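Local structure of uncharacterized protein (3QFK) at residues S26-Y31 against K67-D72; D72-S77 against N109-Y114; Q430-D435 against N475-V480. The protein is a putative 5'-nucleotidase, uncharacterised, that pairs a two-metal calcineurin-like phosphoesterase domain with a C-terminal domain of the 5'-nucleotidase family. One frame throughout, in Å; residues are numbered along the deposited sequence.

Interaction 1: residues S26-Y31 against K67-D72; sequences SDVHGY and KIDNGD. With ZN (zinc ion), chain B; MN (manganese (II) ion), chain C.
The imidazole of H29 lies over the CB of D72, a CH-pi contact in which that carbon sits 3.8 Å from the ring centroid and 29° off the ring normal. Ring and carboxylate point the same way, their planes 51° apart, and both end at the zinc ion, bound by H29 NE2 at 2.3 Å and by D72 OD2. D27 comes alongside D72 with its carboxylate nearly perpendicular (88°); D27 OD1 and D72 OD2 are 3.1 Å apart, a closeness consistent with both oxygens binding the zinc ion. D72 OD2 also reaches the manganese ion at 2.4 Å, so it bridges the pair. This is the two-metal centre of the calcineurin-like phosphoesterase fold, built on loops that follow the parallel strands 19-25 and 64-69; H249 completes the protein ligands of zinc. Beyond the metals, H29 ND1 bonds to Q75 O and D72 OD1 to the backbone of H110. Two backbone bonds hold the loops together: D27 N to G71 O, 3.0 Å, and H29 N to D72 O, 2.8 Å. A water accepts from V28 N and donates to G71 O and D69 OD2. D69, whose carboxylate is also held by Y97, accepts from G71 N through OD1, forming an Asx turn.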
loop_
_atom_site.group_PDB
_atom_site.type_symbol
_atom_site.label_atom_id
_atom_site.label_comp_id
_atom_site.label_asym_id
_atom_site.label_seq_id
_atom_site.Cartn_x
_atom_site.Cartn_y
_atom_site.Cartn_z
ATOM N N SER A 26 0.408 9.871 -7.545
ATOM C CA SER A 26 0.977 9.115 -6.457
ATOM C C SER A 26 0.260 7.802 -6.321
ATOM O O SER A 26 -0.891 7.666 -6.713
ATOM C CB SER A 26 0.855 9.889 -5.141
ATOM O OG SER A 26 1.497 9.190 -4.085
ATOM N N ASP A 27 0.967 6.823 -5.791
ATOM C CA ASP A 27 0.403 5.524 -5.545
ATOM C C ASP A 27 -0.358 4.944 -6.746
ATOM O O ASP A 27 -1.474 4.432 -6.611
ATOM C CB ASP A 27 -0.493 5.583 -4.311
ATOM C CG ASP A 27 0.257 5.977 -3.067
ATOM O OD1 ASP A 27 0.691 5.070 -2.343
ATOM O OD2 ASP A 27 0.444 7.186 -2.806
ATOM N N VAL A 28 0.256 5.056 -7.918
ATOM C CA VAL A 28 -0.295 4.517 -9.140
ATOM C C VAL A 28 -0.394 3.010 -9.055
ATOM O O VAL A 28 -1.335 2.403 -9.590
ATOM C CB VAL A 28 0.521 4.970 -10.351
ATOM C CG1 VAL A 28 -0.008 4.310 -11.610
ATOM C CG2 VAL A 28 0.446 6.485 -10.431
ATOM N N HIS A 29 0.579 2.407 -8.379
ATOM C CA HIS A 29 0.570 0.980 -8.096
ATOM C C HIS A 29 0.504 0.030 -9.306
ATOM O O HIS A 29 -0.045 -1.060 -9.214
ATOM C CB HIS A 29 -0.559 0.650 -7.083
ATOM C CG HIS A 29 -0.199 0.936 -5.651
ATOM N ND1 HIS A 29 0.766 0.215 -4.975
ATOM C CD2 HIS A 29 -0.677 1.844 -4.766
ATOM C CE1 HIS A 29 0.878 0.680 -3.743
ATOM N NE2 HIS A 29 0.019 1.673 -3.588
ATOM N N GLY A 30 1.072 0.448 -10.433
ATOM C CA GLY A 30 1.065 -0.365 -11.644
ATOM C C GLY A 30 -0.296 -0.394 -12.343
ATOM O O GLY A 30 -0.552 -1.265 -13.197
ATOM N N TYR A 31 -1.206 0.486 -11.936
ATOM C CA TYR A 31 -2.470 0.613 -12.643
ATOM C C TYR A 31 -2.233 1.596 -13.816
ATOM O O TYR A 31 -2.438 2.815 -13.697
ATOM C CB TYR A 31 -3.595 1.054 -11.734
ATOM C CG TYR A 31 -3.998 -0.061 -10.785
ATOM C CD1 TYR A 31 -4.956 -1.011 -11.165
ATOM C CD2 TYR A 31 -3.359 -0.233 -9.565
ATOM C CE1 TYR A 31 -5.312 -2.079 -10.311
ATOM C CE2 TYR A 31 -3.722 -1.324 -8.686
ATOM C CZ TYR A 31 -4.679 -2.223 -9.085
ATOM O OH TYR A 31 -5.031 -3.275 -8.265
ATOM N N LYS A 67 6.199 17.406 -13.999
ATOM C CA LYS A 67 5.423 16.197 -13.826
ATOM C C LYS A 67 6.188 15.314 -12.822
ATOM O O LYS A 67 7.368 15.019 -13.020
ATOM C CB LYS A 67 5.251 15.519 -15.195
ATOM C CG LYS A 67 4.290 14.358 -15.211
ATOM C CD LYS A 67 4.236 13.621 -16.569
ATOM C CE LYS A 67 3.680 14.470 -17.709
ATOM N NZ LYS A 67 3.590 13.673 -19.016
ATOM N N ILE A 68 5.489 14.902 -11.763
ATOM C CA ILE A 68 6.065 14.177 -10.628
ATOM C C ILE A 68 5.313 12.939 -10.230
ATOM O O ILE A 68 4.082 12.990 -10.166
ATOM C CB ILE A 68 5.945 15.077 -9.365
ATOM C CG1 ILE A 68 6.624 16.428 -9.613
ATOM C CG2 ILE A 68 6.484 14.350 -8.133
ATOM C CD1 ILE A 68 6.342 17.458 -8.560
ATOM N N ASP A 69 6.027 11.835 -9.965
ATOM C CA ASP A 69 5.406 10.614 -9.448
ATOM C C ASP A 69 5.860 10.455 -7.977
ATOM O O ASP A 69 7.058 10.415 -7.686
ATOM C CB ASP A 69 5.721 9.370 -10.301
ATOM C CG ASP A 69 5.175 8.065 -9.674
ATOM O OD1 ASP A 69 5.818 7.553 -8.719
ATOM O OD2 ASP A 69 4.147 7.512 -10.155
ATOM N N ASN A 70 4.918 10.300 -7.061
ATOM C CA ASN A 70 5.270 10.302 -5.636
ATOM C C ASN A 70 5.332 8.953 -4.912
ATOM O O ASN A 70 5.018 8.861 -3.713
ATOM C CB ASN A 70 4.347 11.287 -4.904
ATOM C CG ASN A 70 4.839 11.640 -3.504
ATOM O OD1 ASN A 70 6.049 11.810 -3.268
ATOM N ND2 ASN A 70 3.897 11.774 -2.566
ATOM N N GLY A 71 5.765 7.905 -5.609
ATOM C CA GLY A 71 5.980 6.600 -4.970
ATOM C C GLY A 71 4.878 5.560 -5.062
ATOM O O GLY A 71 3.743 5.871 -5.395
ATOM N N ASP A 72 5.229 4.328 -4.708
ATOM C CA ASP A 72 4.321 3.186 -4.815
ATOM C C ASP A 72 3.900 2.997 -6.277
ATOM O O ASP A 72 2.716 2.913 -6.585
ATOM C CB ASP A 72 3.133 3.308 -3.862
ATOM C CG ASP A 72 3.456 2.785 -2.484
ATOM O OD1 ASP A 72 4.634 2.464 -2.236
ATOM O OD2 ASP A 72 2.546 2.645 -1.667
HETATM ZN ZN ZN B . 0.287 2.993 -1.741
HETATM MN MN MN C . 2.874 3.653 0.486
HETATM O O HOH W 1 2.933 6.088 -8.185
HETATM O O HOH W 2 -0.156 0.956 -0.526
HETATM O O HOH W 3 0.424 3.328 0.590
#

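Interaction 2: residues D72-S77 against N109-Y114; sequences DFLQGS and NHEFNY. With MN (manganese (II) ion), chain C; ZN (zinc ion), chain B; AKG (2-oxoglutaric acid), chain D.
A single carboxylate, that of E111, takes up three successive backbone N-H groups of the facing loop, at D72, F73 and L74. E111 OE2 accepts from D72 N at 2.8 Å through its syn lone pair. E111 OE1 accepts twice, from F73 N at 2.8 Å and L74 N at 3.0 Å, both donors approaching from the same face of the carboxylate; the first stands 36° out of its plane. A bend at chi2 turns the acid back toward the loop, where it stacks on the F73 ring with the two planes 17° apart and E111 CD 3.5 Å from F73 CE2. G108 N is a further donor to OE2.

D72 returns a bond in the opposite direction: its OD1 accepts from H110 N at 2.9 Å, while OD2 binds the metals. N109 OD1 joins it on the manganese ion, with H207 and H247 completing the protein ligands.

The H110 ring presents its edge to D72, CD2 lying 3.1 Å from D72 OD2. H110 ND1 donates almost straight (175°) and in the ring plane to N113 OD1, which fixes the ring's rotation and directs NE2 at O2 of the bound 2-oxoglutaric acid, 3.2 Å away. Farther along, the Y114 hydroxyl packs on CG of Q75.

N113 is thus a second-shell residue that positions H110 in the ligand pocket, while the four backbone N-H groups of D72, F73, L74 and G108 would be expected to stabilise E111 as a buried anion despite the nearby D72 carboxylate.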
loop_
_atom_site.group_PDB
_atom_site.type_symbol
_atom_site.label_atom_id
_atom_site.label_comp_id
_atom_site.label_asym_id
_atom_site.label_seq_id
_atom_site.Cartn_x
_atom_site.Cartn_y
_atom_site.Cartn_z
ATOM N N ASP A 72 5.229 4.328 -4.708
ATOM C CA ASP A 72 4.321 3.186 -4.815
ATOM C C ASP A 72 3.900 2.997 -6.277
ATOM O O ASP A 72 2.716 2.913 -6.585
ATOM C CB ASP A 72 3.133 3.308 -3.862
ATOM C CG ASP A 72 3.456 2.785 -2.484
ATOM O OD1 ASP A 72 4.634 2.464 -2.236
ATOM O OD2 ASP A 72 2.546 2.645 -1.667
ATOM N N PHE A 73 4.902 2.928 -7.158
ATOM C CA PHE A 73 4.683 2.767 -8.586
ATOM C C PHE A 73 5.086 1.386 -9.119
ATOM O O PHE A 73 4.681 0.993 -10.215
ATOM C CB PHE A 73 5.478 3.851 -9.371
ATOM C CG PHE A 73 6.990 3.715 -9.266
ATOM C CD1 PHE A 73 7.690 2.878 -10.133
ATOM C CD2 PHE A 73 7.697 4.401 -8.301
ATOM C CE1 PHE A 73 9.086 2.745 -10.037
ATOM C CE2 PHE A 73 9.095 4.287 -8.208
ATOM C CZ PHE A 73 9.777 3.439 -9.073
ATOM N N LEU A 74 5.852 0.636 -8.340
ATOM C CA LEU A 74 6.426 -0.620 -8.821
ATOM C C LEU A 74 5.678 -1.910 -8.489
ATOM O O LEU A 74 5.995 -2.943 -9.045
ATOM C CB LEU A 74 7.871 -0.698 -8.284
ATOM C CG LEU A 74 8.879 -1.700 -8.812
ATOM C CD1 LEU A 74 9.042 -1.582 -10.314
ATOM C CD2 LEU A 74 10.242 -1.478 -8.110
ATOM N N GLN A 75 4.682 -1.833 -7.613
ATOM C CA GLN A 75 3.911 -2.980 -7.171
ATOM C C GLN A 75 2.458 -2.605 -6.890
ATOM O O GLN A 75 2.158 -1.469 -6.541
ATOM C CB GLN A 75 4.534 -3.529 -5.860
ATOM C CG GLN A 75 3.821 -4.744 -5.210
ATOM C CD GLN A 75 2.585 -4.391 -4.387
ATOM O OE1 GLN A 75 2.407 -3.256 -3.968
ATOM N NE2 GLN A 75 1.745 -5.375 -4.136
ATOM N N GLY A 76 1.564 -3.575 -7.039
ATOM C CA GLY A 76 0.176 -3.388 -6.687
ATOM C C GLY A 76 -0.850 -4.060 -7.560
ATOM O O GLY A 76 -1.693 -4.804 -7.077
ATOM N N SER A 77 -0.770 -3.827 -8.859
ATOM C CA SER A 77 -1.766 -4.341 -9.750
ATOM C C SER A 77 -1.409 -5.702 -10.272
ATOM O O SER A 77 -0.259 -6.135 -10.156
ATOM C CB SER A 77 -1.906 -3.409 -10.945
ATOM O OG SER A 77 -0.760 -3.523 -11.754
ATOM N N ASN A 109 6.992 2.837 0.005
ATOM C CA ASN A 109 7.347 1.589 0.687
ATOM C C ASN A 109 7.273 0.354 -0.223
ATOM O O ASN A 109 8.065 -0.587 -0.072
ATOM C CB ASN A 109 6.498 1.337 1.953
ATOM C CG ASN A 109 5.007 1.446 1.687
ATOM O OD1 ASN A 109 4.530 2.483 1.217
ATOM N ND2 ASN A 109 4.257 0.390 2.020
ATOM N N HIS A 110 6.324 0.345 -1.155
ATOM C CA HIS A 110 6.174 -0.803 -2.040
ATOM C C HIS A 110 7.287 -1.002 -3.075
ATOM O O HIS A 110 7.394 -2.093 -3.633
ATOM C CB HIS A 110 4.772 -0.873 -2.649
ATOM C CG HIS A 110 3.713 -1.184 -1.634
ATOM N ND1 HIS A 110 3.516 -2.455 -1.138
ATOM C CD2 HIS A 110 2.827 -0.386 -0.988
ATOM C CE1 HIS A 110 2.536 -2.432 -0.248
ATOM N NE2 HIS A 110 2.111 -1.184 -0.128
ATOM N N GLU A 111 8.154 -0.007 -3.273
ATOM C CA GLU A 111 9.297 -0.177 -4.182
ATOM C C GLU A 111 10.340 -1.221 -3.697
ATOM O O GLU A 111 11.236 -1.606 -4.457
ATOM C CB GLU A 111 10.007 1.146 -4.451
ATOM C CG GLU A 111 9.457 1.912 -5.653
ATOM C CD GLU A 111 8.077 2.425 -5.434
ATOM O OE1 GLU A 111 7.125 1.760 -5.901
ATOM O OE2 GLU A 111 7.939 3.460 -4.738
ATOM N N PHE A 112 10.233 -1.641 -2.439
ATOM C CA PHE A 112 11.150 -2.637 -1.845
ATOM C C PHE A 112 10.572 -4.079 -1.802
ATOM O O PHE A 112 11.285 -5.032 -1.448
ATOM C CB PHE A 112 11.530 -2.197 -0.415
ATOM C CG PHE A 112 12.268 -0.881 -0.365
ATOM C CD1 PHE A 112 11.573 0.324 -0.317
ATOM C CD2 PHE A 112 13.664 -0.847 -0.397
ATOM C CE1 PHE A 112 12.257 1.545 -0.308
ATOM C CE2 PHE A 112 14.353 0.360 -0.385
ATOM C CZ PHE A 112 13.657 1.556 -0.330
ATOM N N ASN A 113 9.294 -4.234 -2.170
ATOM C CA ASN A 113 8.609 -5.526 -2.119
ATOM C C ASN A 113 9.294 -6.684 -2.868
ATOM O O ASN A 113 9.064 -7.821 -2.528
ATOM C CB ASN A 113 7.160 -5.416 -2.644
ATOM C CG ASN A 113 6.180 -4.780 -1.642
ATOM O OD1 ASN A 113 5.008 -4.612 -1.969
ATOM N ND2 ASN A 113 6.635 -4.479 -0.426
ATOM N N TYR A 114 10.106 -6.409 -3.881
ATOM C CA TYR A 114 10.751 -7.496 -4.629
ATOM C C TYR A 114 12.264 -7.538 -4.411
ATOM O O TYR A 114 12.993 -8.222 -5.150
ATOM C CB TYR A 114 10.451 -7.388 -6.136
ATOM C CG TYR A 114 8.988 -7.195 -6.486
ATOM C CD1 TYR A 114 8.042 -8.194 -6.235
ATOM C CD2 TYR A 114 8.558 -6.023 -7.117
ATOM C CE1 TYR A 114 6.700 -8.013 -6.560
ATOM C CE2 TYR A 114 7.227 -5.837 -7.461
ATOM C CZ TYR A 114 6.306 -6.828 -7.179
ATOM O OH TYR A 114 5.007 -6.616 -7.518
HETATM MN MN MN C . 2.874 3.653 0.486
HETATM ZN ZN ZN B . 0.287 2.993 -1.741
HETATM C C1 AKG D . -0.606 -2.319 2.160
HETATM O O1 AKG D . -1.722 -2.317 1.600
HETATM O O2 AKG D . 0.048 -1.264 2.292
HETATM C C2 AKG D . -0.033 -3.571 2.674
HETATM O O5 AKG D . 1.162 -3.599 2.909
HETATM C C3 AKG D . -0.885 -4.812 2.894
HETATM C C4 AKG D . -0.400 -5.673 4.068
HETATM C C5 AKG D . -0.115 -7.094 3.638
HETATM O O3 AKG D . -0.755 -8.035 4.154
HETATM O O4 AKG D . 0.766 -7.288 2.782
HETATM O O HOH W 2 -0.156 0.956 -0.526
HETATM O O HOH W 3 0.424 3.328 0.590
#

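Interaction 3: residues Q430-D435 against N475-V480; sequences QHFNYD and NNYRAV. With AKG (2-oxoglutaric acid), chain D; EDO (1,2-ethanediol), chain F.
R478 and D435 approach from opposite directions and meet side-on, the guanidinium and carboxylate planes 36° apart. The salt bridge uses two nitrogens, one to each oxygen: R478 NE to D435 OD2 at 2.8 Å, nearly straight at 173°, and R478 NH2 to D435 OD1 at 2.9 Å. The same NH2 gives a bond to F432 O at 2.7 Å, in the carbonyl plane and on a lone pair. R478 NH1 reaches N433 OD1 at 3.0 Å, with the amide turned 51° from the guanidinium. Together with G482 O, a second acceptor for NH1, these bonds fix the rotation of the group, which a bend at chi2 helps bring across to the loop.

F432 and Y477 cross obliquely, their side chains approaching only to 4.1 Å between F432 CE1 and Y477 OH. The 2-oxoglutaric acid bridges them: its C3 lies over one face of F432, whose other face is covered by CB of Q430, and its C4 sits 3.5 Å above the centre of the Y477 ring. One water joins N433 ND2 to Y477 OH; another links F432 O, N475 ND2 and ligand O3. N475 also caps helix 476-479, its OD1 accepting from R478 N at 2.8 Å.

The R478-D435 salt bridge thus joins the 430-435 loop to helix 476-479 next to the ligand pocket, where F432 and Y477 of the C-terminal domain offer ring faces to the ligand, an aromatic sandwich as in 5'-nucleotidase relatives, and the metal-binding domain supplies H110.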
loop_
_atom_site.group_PDB
_atom_site.type_symbol
_atom_site.label_atom_id
_atom_site.label_comp_id
_atom_site.label_asym_id
_atom_site.label_seq_id
_atom_site.Cartn_x
_atom_site.Cartn_y
_atom_site.Cartn_z
ATOM N N GLN A 430 -8.206 -0.468 6.145
ATOM C CA GLN A 430 -7.186 -1.477 6.410
ATOM C C GLN A 430 -7.779 -2.833 6.839
ATOM O O GLN A 430 -7.439 -3.384 7.887
ATOM C CB GLN A 430 -6.135 -0.959 7.406
ATOM C CG GLN A 430 -6.692 -0.364 8.670
ATOM C CD GLN A 430 -5.602 0.097 9.643
ATOM O OE1 GLN A 430 -4.697 -0.669 10.009
ATOM N NE2 GLN A 430 -5.714 1.339 10.097
ATOM N N HIS A 431 -8.625 -3.377 5.976
ATOM C CA HIS A 431 -9.213 -4.681 6.196
ATOM C C HIS A 431 -8.109 -5.740 6.240
ATOM O O HIS A 431 -8.264 -6.789 6.874
ATOM C CB HIS A 431 -10.242 -5.020 5.101
ATOM C CG HIS A 431 -11.363 -4.028 4.989
ATOM N ND1 HIS A 431 -12.392 -3.951 5.913
ATOM C CD2 HIS A 431 -11.642 -3.101 4.035
ATOM C CE1 HIS A 431 -13.228 -2.989 5.553
ATOM N NE2 HIS A 431 -12.797 -2.461 4.417
ATOM N N PHE A 432 -6.977 -5.441 5.611
ATOM C CA PHE A 432 -5.836 -6.344 5.602
ATOM C C PHE A 432 -5.250 -6.521 7.004
ATOM O O PHE A 432 -4.412 -7.395 7.215
ATOM C CB PHE A 432 -4.738 -5.875 4.608
ATOM C CG PHE A 432 -4.271 -4.462 4.825
ATOM C CD1 PHE A 432 -3.361 -4.164 5.818
ATOM C CD2 PHE A 432 -4.712 -3.430 4.007
ATOM C CE1 PHE A 432 -2.928 -2.863 6.013
ATOM C CE2 PHE A 432 -4.294 -2.124 4.203
ATOM C CZ PHE A 432 -3.401 -1.838 5.204
ATOM N N ASN A 433 -5.667 -5.685 7.956
ATOM C CA ASN A 433 -5.186 -5.812 9.333
ATOM C C ASN A 433 -6.130 -6.552 10.280
ATOM O O ASN A 433 -5.913 -6.548 11.482
ATOM C CB ASN A 433 -4.721 -4.463 9.903
ATOM C CG ASN A 433 -3.365 -4.046 9.354
ATOM O OD1 ASN A 433 -2.503 -4.894 9.033
ATOM N ND2 ASN A 433 -3.156 -2.753 9.254
ATOM N N TYR A 434 -7.168 -7.190 9.740
ATOM C CA TYR A 434 -8.043 -8.041 10.528
ATOM C C TYR A 434 -7.757 -9.474 10.105
ATOM O O TYR A 434 -7.922 -9.829 8.940
ATOM C CB TYR A 434 -9.514 -7.735 10.302
ATOM C CG TYR A 434 -10.419 -8.762 10.937
ATOM C CD1 TYR A 434 -10.512 -8.879 12.313
ATOM C CD2 TYR A 434 -11.183 -9.613 10.159
ATOM C CE1 TYR A 434 -11.321 -9.808 12.888
ATOM C CE2 TYR A 434 -12.008 -10.530 10.716
ATOM C CZ TYR A 434 -12.087 -10.621 12.082
ATOM O OH TYR A 434 -12.923 -11.538 12.633
ATOM N N ASP A 435 -7.319 -10.292 11.046
ATOM C CA ASP A 435 -6.998 -11.679 10.760
ATOM C C ASP A 435 -8.086 -12.608 11.298
ATOM O O ASP A 435 -8.669 -12.368 12.356
ATOM C CB ASP A 435 -5.669 -12.067 11.424
ATOM C CG ASP A 435 -4.447 -11.545 10.672
ATOM O OD1 ASP A 435 -4.576 -11.106 9.517
ATOM O OD2 ASP A 435 -3.348 -11.569 11.254
ATOM N N ASN A 475 1.708 -14.325 7.715
ATOM C CA ASN A 475 2.430 -13.802 6.533
ATOM C C ASN A 475 3.657 -12.977 6.997
ATOM O O ASN A 475 3.723 -12.586 8.161
ATOM C CB ASN A 475 1.509 -13.052 5.569
ATOM C CG ASN A 475 1.044 -11.706 6.104
ATOM O OD1 ASN A 475 1.820 -10.951 6.666
ATOM N ND2 ASN A 475 -0.228 -11.386 5.883
ATOM N N ASN A 476 4.609 -12.711 6.098
ATOM C CA ASN A 476 5.845 -12.030 6.474
ATOM C C ASN A 476 5.606 -10.611 6.956
ATOM O O ASN A 476 6.340 -10.113 7.808
ATOM C CB ASN A 476 6.872 -12.031 5.338
ATOM C CG ASN A 476 6.451 -11.153 4.179
ATOM O OD1 ASN A 476 5.572 -11.514 3.386
ATOM N ND2 ASN A 476 7.078 -9.982 4.076
ATOM N N TYR A 477 4.563 -9.973 6.436
ATOM C CA TYR A 477 4.204 -8.619 6.869
ATOM C C TYR A 477 3.902 -8.663 8.367
ATOM O O TYR A 477 4.433 -7.871 9.148
ATOM C CB TYR A 477 2.996 -8.126 6.067
ATOM C CG TYR A 477 2.519 -6.729 6.368
ATOM C CD1 TYR A 477 3.052 -5.629 5.687
ATOM C CD2 TYR A 477 1.461 -6.513 7.229
ATOM C CE1 TYR A 477 2.578 -4.335 5.922
ATOM C CE2 TYR A 477 0.981 -5.223 7.471
ATOM C CZ TYR A 477 1.554 -4.144 6.814
ATOM O OH TYR A 477 1.073 -2.882 7.033
ATOM N N ARG A 478 3.061 -9.594 8.781
ATOM C CA ARG A 478 2.759 -9.749 10.232
ATOM C C ARG A 478 3.952 -10.097 11.050
ATOM O O ARG A 478 4.068 -9.642 12.189
ATOM C CB ARG A 478 1.789 -10.891 10.498
ATOM C CG ARG A 478 0.446 -10.627 10.150
ATOM C CD ARG A 478 -0.267 -9.699 11.161
ATOM N NE ARG A 478 -1.600 -9.529 10.618
ATOM C CZ ARG A 478 -1.983 -8.549 9.820
ATOM N NH1 ARG A 478 -1.174 -7.536 9.533
ATOM N NH2 ARG A 478 -3.224 -8.555 9.347
ATOM N N ALA A 479 4.820 -10.948 10.498
ATOM C CA ALA A 479 5.998 -11.432 11.229
ATOM C C ALA A 479 6.921 -10.327 11.739
ATOM O O ALA A 479 7.596 -10.516 12.746
ATOM C CB ALA A 479 6.806 -12.457 10.385
ATOM N N VAL A 480 6.943 -9.180 11.058
ATOM C CA VAL A 480 7.772 -8.072 11.482
ATOM C C VAL A 480 6.934 -6.998 12.186
ATOM O O VAL A 480 7.396 -5.880 12.367
ATOM C CB VAL A 480 8.561 -7.414 10.299
ATOM C CG1 VAL A 480 9.657 -8.367 9.763
ATOM C CG2 VAL A 480 7.619 -6.956 9.225
HETATM C C1 AKG D . -0.606 -2.319 2.160
HETATM O O1 AKG D . -1.722 -2.317 1.600
HETATM O O2 AKG D . 0.048 -1.264 2.292
HETATM C C2 AKG D . -0.033 -3.571 2.674
HETATM O O5 AKG D . 1.162 -3.599 2.909
HETATM C C3 AKG D . -0.885 -4.812 2.894
HETATM C C4 AKG D . -0.400 -5.673 4.068
HETATM C C5 AKG D . -0.115 -7.094 3.638
HETATM O O3 AKG D . -0.755 -8.035 4.154
HETATM O O4 AKG D . 0.766 -7.288 2.782
HETATM C C1 EDO F . -8.230 -3.438 2.257
HETATM O O1 EDO F . -8.146 -2.393 3.223
HETATM C C2 EDO F . -7.016 -4.364 2.347
HETATM O O2 EDO F . -7.001 -5.478 1.468
HETATM O O HOH W 4 -1.938 -9.109 6.025
HETATM O O HOH W 5 -0.806 -1.430 8.362
#

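From the N terminus, interaction 1 closes the first loop, joining the turn after strand 19-25 to the loop after strand 64-69 across helix 48-59. Interaction 2 opens where it closes, at the shared D72, and brings in the loop after strand 104-105, so the two follow in series without nesting or crossing. They also touch directly: H29 ND1 lies 2.7 Å from Q75 O, and G30 O lies 2.7 Å from S77 OG, both probable hydrogen bonds. Interaction 3 closes a separate loop in the C-terminal domain. Its centre is about 17 Å from that of interaction 2, yet both touch the 2-oxoglutaric acid, which therefore spans the two domains beside the metals.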